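Pumilio homology domain family member 4 (Saccharomyces cerevisiae, PDB 3BWT) binds single-stranded mRNA through its Pumilio-homology domain, a curved stack of helical repeats, and takes part in regulating gene expression. Local coordinates at residues 1-11 and 21-31. Numbering follows the deposited sequence.
Sequences SRFADAVLDQY and DQHGCRFLQKQ
F3 and F27 lie against each other where the N-terminal loop packs on helix 22-34, and the two residues bury similar areas, 104 and 102 Å². The F27 side chain can be traced outward. Its CG stands anti to the backbone N (chi1 173°), which carries the ring from the helix toward the loop. F27 CB sits 3.8 Å from F3 CG; next, F27 CG meets F3 CB and F27 CD2 meets F3 CD2. F27 CD1 comes to 3.3 Å from F3 CB, and F27 CE1 lies near both F3 O and A6 O, the latter at the ring edge in its plane, with A6 CB also near. At the tip, F27 CZ reaches the backbone between V7 and L8, 3.9 Å from L8 N. On the other flank F27 CE2 meets Y11 CD2 at 3.7 Å.

The rings are related in two different ways. Those of F3 and F27 are inclined by 30° but slid apart, centroids 5.3 Å from each other, so overlap is slight; F3 CB and F3 CD2 stand over one F27 face, CD2 near its rim, and Q31 CG of the same helix as F27 lies over the opposite face. Y11 instead turns an edge toward the F27 face in an offset edge-to-face pair, planes at 69°. F3 continues along the helix: G24 CA packs on its face as a CH-pi contact, 4.1 Å from the centroid, and H23 CB touches F3 CE1. L18 of helix 15-18 adjoins both F3 and Y11.

With an alanine at F3, the F27 face would probably lose much of its cover on that side, and G24 CA its aromatic partner.

This aromatic cluster ties the N-terminal loop to helix 22-34 of the first Pumilio repeat, at one end of the curved domain. Since ring and aliphatic surfaces dominate the interface, with K30 NZ no nearer than 3.7 Å to F3 O, its cohesion is probably mainly hydrophobic and dispersive.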
loop_
_atom_site.group_PDB
_atom_site.type_symbol
_atom_site.label_atom_id
_atom_site.label_comp_id
_atom_site.label_asym_id
_atom_site.label_seq_id
_atom_site.Cartn_x
_atom_site.Cartn_y
_atom_site.Cartn_z
ATOM N N SER A 1 12.905 22.404 -31.532
ATOM C CA SER A 1 13.737 22.952 -30.467
ATOM C C SER A 1 15.210 23.013 -30.879
ATOM O O SER A 1 15.552 22.800 -32.047
ATOM C CB SER A 1 13.576 22.127 -29.185
ATOM O OG SER A 1 14.148 22.792 -28.069
ATOM N N ARG A 2 16.075 23.303 -29.910
ATOM C CA ARG A 2 17.512 23.406 -30.149
ATOM C C ARG A 2 18.149 22.097 -30.632
ATOM O O ARG A 2 19.184 22.109 -31.301
ATOM C CB ARG A 2 18.223 23.872 -28.873
ATOM C CG ARG A 2 17.626 25.112 -28.232
ATOM C CD ARG A 2 17.591 26.266 -29.220
ATOM N NE ARG A 2 18.790 26.298 -30.056
ATOM C CZ ARG A 2 19.854 27.061 -29.822
ATOM N NH1 ARG A 2 19.877 27.873 -28.772
ATOM N NH2 ARG A 2 20.897 27.015 -30.642
ATOM N N PHE A 3 17.536 20.970 -30.292
ATOM C CA PHE A 3 18.184 19.683 -30.501
ATOM C C PHE A 3 17.531 18.860 -31.606
ATOM O O PHE A 3 17.845 17.680 -31.776
ATOM C CB PHE A 3 18.183 18.872 -29.197
ATOM C CG PHE A 3 18.645 19.646 -27.987
ATOM C CD1 PHE A 3 17.741 20.353 -27.214
ATOM C CD2 PHE A 3 19.980 19.645 -27.614
ATOM C CE1 PHE A 3 18.165 21.059 -26.098
ATOM C CE2 PHE A 3 20.408 20.343 -26.501
ATOM C CZ PHE A 3 19.501 21.055 -25.742
ATOM N N ALA A 4 16.621 19.475 -32.353
ATOM C CA ALA A 4 15.875 18.754 -33.386
ATOM C C ALA A 4 16.785 18.254 -34.501
ATOM O O ALA A 4 16.608 17.143 -35.016
ATOM C CB ALA A 4 14.769 19.628 -33.955
ATOM N N ASP A 5 17.758 19.082 -34.874
ATOM C CA ASP A 5 18.707 18.720 -35.912
ATOM C C ASP A 5 20.109 18.663 -35.345
ATOM O O ASP A 5 21.053 19.129 -35.980
ATOM C CB ASP A 5 18.670 19.740 -37.046
ATOM C CG ASP A 5 17.334 19.782 -37.742
ATOM O OD1 ASP A 5 16.841 18.710 -38.171
ATOM O OD2 ASP A 5 16.783 20.896 -37.860
ATOM N N ALA A 6 20.242 18.115 -34.140
ATOM C CA ALA A 6 21.552 17.991 -33.509
ATOM C C ALA A 6 21.942 16.531 -33.382
ATOM O O ALA A 6 21.138 15.630 -33.638
ATOM C CB ALA A 6 21.586 18.683 -32.152
ATOM N N VAL A 7 23.182 16.304 -32.979
ATOM C CA VAL A 7 23.775 14.977 -33.043
ATOM C C VAL A 7 24.612 14.691 -31.793
ATOM O O VAL A 7 25.334 15.556 -31.311
ATOM C CB VAL A 7 24.630 14.849 -34.323
ATOM C CG1 VAL A 7 25.733 13.802 -34.155
ATOM C CG2 VAL A 7 23.738 14.542 -35.515
ATOM N N LEU A 8 24.498 13.480 -31.262
ATOM C CA LEU A 8 25.207 13.121 -30.047
ATOM C C LEU A 8 26.662 13.577 -30.117
ATOM O O LEU A 8 27.195 14.167 -29.175
ATOM C CB LEU A 8 25.141 11.612 -29.829
ATOM C CG LEU A 8 25.151 11.100 -28.385
ATOM C CD1 LEU A 8 25.760 9.714 -28.313
ATOM C CD2 LEU A 8 25.889 12.042 -27.447
ATOM N N ASP A 9 27.302 13.320 -31.251
ATOM C CA ASP A 9 28.742 13.522 -31.359
ATOM C C ASP A 9 29.197 14.960 -31.132
ATOM O O ASP A 9 30.347 15.199 -30.780
ATOM C CB ASP A 9 29.265 12.985 -32.690
ATOM C CG ASP A 9 29.272 11.473 -32.736
ATOM O OD1 ASP A 9 29.106 10.843 -31.676
ATOM O OD2 ASP A 9 29.439 10.911 -33.841
ATOM N N GLN A 10 28.301 15.920 -31.310
ATOM C CA GLN A 10 28.682 17.310 -31.109
ATOM C C GLN A 10 28.661 17.687 -29.642
ATOM O O GLN A 10 29.084 18.783 -29.269
ATOM C CB GLN A 10 27.798 18.257 -31.915
ATOM C CG GLN A 10 26.318 18.187 -31.582
ATOM C CD GLN A 10 25.506 19.165 -32.405
ATOM O OE1 GLN A 10 25.478 20.364 -32.117
ATOM N NE2 GLN A 10 24.844 18.660 -33.439
ATOM N N TYR A 11 28.180 16.781 -28.801
ATOM C CA TYR A 11 28.052 17.115 -27.386
ATOM C C TYR A 11 29.059 16.387 -26.513
ATOM O O TYR A 11 29.167 16.657 -25.320
ATOM C CB TYR A 11 26.615 16.902 -26.906
ATOM C CG TYR A 11 25.673 17.943 -27.469
ATOM C CD1 TYR A 11 25.770 19.269 -27.071
ATOM C CD2 TYR A 11 24.705 17.610 -28.415
ATOM C CE1 TYR A 11 24.929 20.239 -27.579
ATOM C CE2 TYR A 11 23.852 18.585 -28.938
ATOM C CZ TYR A 11 23.973 19.902 -28.512
ATOM O OH TYR A 11 23.142 20.896 -29.003
ATOM N N ASP A 21 18.793 21.085 -18.514
ATOM C CA ASP A 21 17.612 21.285 -19.343
ATOM C C ASP A 21 16.676 20.110 -19.440
ATOM O O ASP A 21 17.094 18.955 -19.466
ATOM C CB ASP A 21 18.030 21.623 -20.774
ATOM C CG ASP A 21 18.597 23.001 -20.891
ATOM O OD1 ASP A 21 18.446 23.774 -19.925
ATOM O OD2 ASP A 21 19.186 23.315 -21.946
ATOM N N GLN A 22 15.398 20.437 -19.550
ATOM C CA GLN A 22 14.383 19.468 -19.874
ATOM C C GLN A 22 14.598 18.990 -21.291
ATOM O O GLN A 22 14.446 17.804 -21.594
ATOM C CB GLN A 22 13.007 20.113 -19.788
ATOM C CG GLN A 22 11.924 19.294 -20.472
ATOM C CD GLN A 22 10.533 19.850 -20.246
ATOM O OE1 GLN A 22 10.329 21.065 -20.239
ATOM N NE2 GLN A 22 9.566 18.957 -20.062
ATOM N N HIS A 23 14.935 19.936 -22.163
ATOM C CA HIS A 23 15.086 19.652 -23.584
ATOM C C HIS A 23 16.381 18.897 -23.863
ATOM O O HIS A 23 16.407 17.981 -24.681
ATOM C CB HIS A 23 15.009 20.944 -24.399
ATOM C CG HIS A 23 13.640 21.553 -24.427
ATOM N ND1 HIS A 23 12.570 20.946 -25.051
ATOM C CD2 HIS A 23 13.165 22.706 -23.901
ATOM C CE1 HIS A 23 11.495 21.701 -24.910
ATOM N NE2 HIS A 23 11.829 22.776 -24.217
ATOM N N GLY A 24 17.444 19.278 -23.165
ATOM C CA GLY A 24 18.695 18.553 -23.236
ATOM C C GLY A 24 18.519 17.125 -22.765
ATOM O O GLY A 24 18.986 16.185 -23.411
ATOM N N CYS A 25 17.847 16.958 -21.634
ATOM C CA CYS A 25 17.564 15.625 -21.117
ATOM C C CYS A 25 16.770 14.787 -22.112
ATOM O O CYS A 25 17.082 13.616 -22.339
ATOM C CB CYS A 25 16.826 15.695 -19.779
ATOM S SG CYS A 25 17.896 15.994 -18.356
ATOM N N ARG A 26 15.744 15.383 -22.706
ATOM C CA ARG A 26 14.889 14.633 -23.618
ATOM C C ARG A 26 15.660 14.268 -24.876
ATOM O O ARG A 26 15.509 13.162 -25.404
ATOM C CB ARG A 26 13.593 15.391 -23.927
ATOM C CG ARG A 26 12.593 15.358 -22.764
ATOM C CD ARG A 26 11.256 16.013 -23.099
ATOM N NE ARG A 26 10.346 15.986 -21.953
ATOM C CZ ARG A 26 9.476 15.010 -21.703
ATOM N NH1 ARG A 26 9.381 13.969 -22.522
ATOM N NH2 ARG A 26 8.696 15.073 -20.631
ATOM N N PHE A 27 16.511 15.188 -25.326
ATOM C CA PHE A 27 17.441 14.909 -26.414
ATOM C C PHE A 27 18.252 13.653 -26.106
ATOM O O PHE A 27 18.290 12.713 -26.899
ATOM C CB PHE A 27 18.387 16.087 -26.634
ATOM C CG PHE A 27 19.487 15.800 -27.623
ATOM C CD1 PHE A 27 19.220 15.743 -28.979
ATOM C CD2 PHE A 27 20.787 15.583 -27.195
ATOM C CE1 PHE A 27 20.224 15.475 -29.889
ATOM C CE2 PHE A 27 21.792 15.313 -28.098
ATOM C CZ PHE A 27 21.512 15.257 -29.450
ATOM N N LEU A 28 18.897 13.645 -24.945
ATOM C CA LEU A 28 19.722 12.525 -24.539
ATOM C C LEU A 28 18.922 11.233 -24.430
ATOM O O LEU A 28 19.373 10.175 -24.855
ATOM C CB LEU A 28 20.388 12.831 -23.206
ATOM C CG LEU A 28 21.375 13.987 -23.258
ATOM C CD1 LEU A 28 22.094 14.111 -21.936
ATOM C CD2 LEU A 28 22.353 13.757 -24.380
ATOM N N GLN A 29 17.734 11.325 -23.849
ATOM C CA GLN A 29 16.898 10.157 -23.674
ATOM C C GLN A 29 16.542 9.593 -25.034
ATOM O O GLN A 29 16.411 8.376 -25.201
ATOM C CB GLN A 29 15.641 10.515 -22.883
ATOM C CG GLN A 29 15.905 10.759 -21.403
ATOM C CD GLN A 29 14.753 11.471 -20.712
ATOM O OE1 GLN A 29 13.636 10.948 -20.648
ATOM N NE2 GLN A 29 15.019 12.671 -20.191
ATOM N N LYS A 30 16.391 10.487 -26.007
ATOM C CA LYS A 30 16.103 10.089 -27.375
ATOM C C LYS A 30 17.258 9.248 -27.868
ATOM O O LYS A 30 17.089 8.085 -28.225
ATOM C CB LYS A 30 15.930 11.326 -28.264
ATOM C CG LYS A 30 15.358 11.040 -29.653
ATOM C CD LYS A 30 15.175 12.328 -30.461
ATOM C CE LYS A 30 16.514 13.005 -30.774
ATOM N NZ LYS A 30 16.396 14.300 -31.529
ATOM N N GLN A 31 18.440 9.851 -27.863
ATOM C CA GLN A 31 19.672 9.182 -28.255
ATOM C C GLN A 31 19.851 7.818 -27.588
ATOM O O GLN A 31 20.263 6.854 -28.227
ATOM C CB GLN A 31 20.860 10.083 -27.943
ATOM C CG GLN A 31 20.746 11.438 -28.591
ATOM C CD GLN A 31 20.355 11.354 -30.067
ATOM O OE1 GLN A 31 21.003 10.670 -30.867
ATOM N NE2 GLN A 31 19.299 12.069 -30.435
#